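Local coordinates for protein neural CELL adhesion molecule (Homo sapiens, PDB 2VKX) that probably mediates adhesion between neural cells and is represented here by its two tandem fibronectin type III domains, at residues A[109-114]-A[131-136]. The protein carries 1 engineered substitution. Sequence-based numbering, arbitrary orientation.
Sequences EPSAPK and IKQDDG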
# COMPACT_ATOMS: atom_id res chain seq x y z
N GLU A 109 11.29 -1.44 10.82
CA GLU A 109 10.58 -1.78 12.05
C GLU A 109 9.25 -1.04 12.00
O GLU A 109 9.12 -0.04 11.30
CB GLU A 109 11.37 -1.36 13.29
CG GLU A 109 12.85 -1.72 13.22
CD GLU A 109 13.52 -1.78 14.59
OE1 GLU A 109 13.30 -2.77 15.32
OE2 GLU A 109 14.26 -0.83 14.95
N PRO A 110 8.25 -1.52 12.75
CA PRO A 110 6.94 -0.89 12.77
C PRO A 110 6.98 0.45 13.47
O PRO A 110 7.85 0.69 14.30
CB PRO A 110 6.10 -1.89 13.56
CG PRO A 110 6.85 -3.15 13.47
CD PRO A 110 8.26 -2.72 13.59
N SER A 111 6.06 1.34 13.14
CA SER A 111 6.02 2.61 13.83
C SER A 111 5.15 2.31 15.05
O SER A 111 4.49 1.27 15.10
CB SER A 111 5.41 3.70 12.94
OG SER A 111 4.13 3.34 12.46
N ALA A 112 5.18 3.18 16.05
CA ALA A 112 4.42 2.96 17.27
C ALA A 112 2.93 3.16 17.07
O ALA A 112 2.50 3.97 16.25
CB ALA A 112 4.92 3.87 18.37
N PRO A 113 2.11 2.42 17.82
CA PRO A 113 0.66 2.56 17.70
C PRO A 113 0.20 3.75 18.54
O PRO A 113 0.88 4.14 19.47
CB PRO A 113 0.15 1.24 18.25
CG PRO A 113 1.13 0.95 19.34
CD PRO A 113 2.45 1.26 18.67
N LYS A 114 -0.95 4.33 18.19
CA LYS A 114 -1.50 5.44 18.97
C LYS A 114 -2.34 4.75 20.04
O LYS A 114 -2.93 3.70 19.78
CB LYS A 114 -2.40 6.34 18.10
CG LYS A 114 -1.66 7.44 17.32
CD LYS A 114 -2.65 8.41 16.62
CE LYS A 114 -3.51 9.24 17.61
NZ LYS A 114 -4.59 10.07 16.98
N ILE A 131 -4.89 2.15 18.19
CA ILE A 131 -5.13 2.75 16.89
C ILE A 131 -3.91 2.33 16.07
O ILE A 131 -2.79 2.80 16.31
CB ILE A 131 -5.21 4.27 16.99
CG1 ILE A 131 -6.36 4.67 17.94
CG2 ILE A 131 -5.41 4.86 15.60
CD1 ILE A 131 -6.49 6.16 18.23
N LYS A 132 -4.12 1.43 15.11
CA LYS A 132 -3.03 0.91 14.29
C LYS A 132 -2.30 1.94 13.43
O LYS A 132 -2.88 2.91 12.95
CB LYS A 132 -3.53 -0.25 13.41
CG LYS A 132 -3.77 -1.57 14.13
CD LYS A 132 -5.08 -1.56 14.90
CE LYS A 132 -5.36 -2.92 15.55
NZ LYS A 132 -5.57 -4.00 14.55
N GLN A 133 -1.01 1.70 13.24
CA GLN A 133 -0.12 2.56 12.46
C GLN A 133 0.73 1.75 11.48
O GLN A 133 0.76 0.52 11.50
CB GLN A 133 0.83 3.33 13.39
CG GLN A 133 0.19 4.37 14.31
CD GLN A 133 -0.40 5.54 13.56
OE1 GLN A 133 -1.44 5.41 12.91
NE2 GLN A 133 0.27 6.69 13.63
N ASP A 134 1.44 2.47 10.63
CA ASP A 134 2.32 1.88 9.63
C ASP A 134 3.12 0.75 10.27
O ASP A 134 3.74 0.96 11.31
CB ASP A 134 3.25 3.00 9.14
CG ASP A 134 4.18 2.55 8.05
OD1 ASP A 134 4.18 1.35 7.71
OD2 ASP A 134 4.92 3.41 7.54
N ASP A 135 3.11 -0.45 9.67
CA ASP A 135 3.85 -1.58 10.25
C ASP A 135 5.27 -1.80 9.75
O ASP A 135 5.92 -2.76 10.15
CB ASP A 135 3.07 -2.90 10.12
CG ASP A 135 2.76 -3.30 8.67
OD1 ASP A 135 3.52 -2.95 7.73
OD2 ASP A 135 1.73 -3.99 8.48
N GLY A 136 5.75 -0.93 8.86
CA GLY A 136 7.12 -1.07 8.38
C GLY A 136 7.31 -1.84 7.08
O GLY A 136 8.45 -1.93 6.58
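Lys114 and Ile131 form an antiparallel, hydrogen-bonded pair in which each backbone N-H is given to the other residue's carbonyl: Lys114 N lies 3.0 Å from Ile131 O, and Ile131 N equally far from Lys114 O. Further along, Asp134 O takes two bonds from one residue. Ser111 N approaches it nearly straight (165° at the hydrogen), while Ser111 OG, 2.7 Å from Asp134 O, uses a lone pair in the carbonyl plane. Serine suits this place because OG, turned between its own N and carbonyl carbon (chi1 55°), reaches the same acceptor as its amide. Asp134 OD1 meanwhile closes an Asx turn, receiving Gly136 N at 3.0 Å from above the carboxylate plane. Gly136 has a positive phi (94°), which suits glycine, and its CA lies 3.7 Å from Glu109 O.

Van der Waals contacts lie between these bonds. Beside the bridge, CB of Lys114 meets CB of Ile131 at 3.7 Å, an apolar touch to which the lysine contributes only the root of its chain. Gln133 lays CB and CG against Ala112 O, and CG also reaches Pro113 CA. Pro110, which has no N-H to satisfy, rests CB and CG on Asp135 O, each 3.5 Å away.

The pairing ties the connection from strand 92-103 to strand 114-119 to the loop after strand 126-131, continuing the antiparallel pairing of strands 114-119 and 126-131 past its end, as irregular backbone held by the Ser111-Asp134 bonds. Pro110 and Pro113 also pack on strand 177-186 of the facing sheet, through Ala184, while Ile131 touches Phe102 of the second subunit.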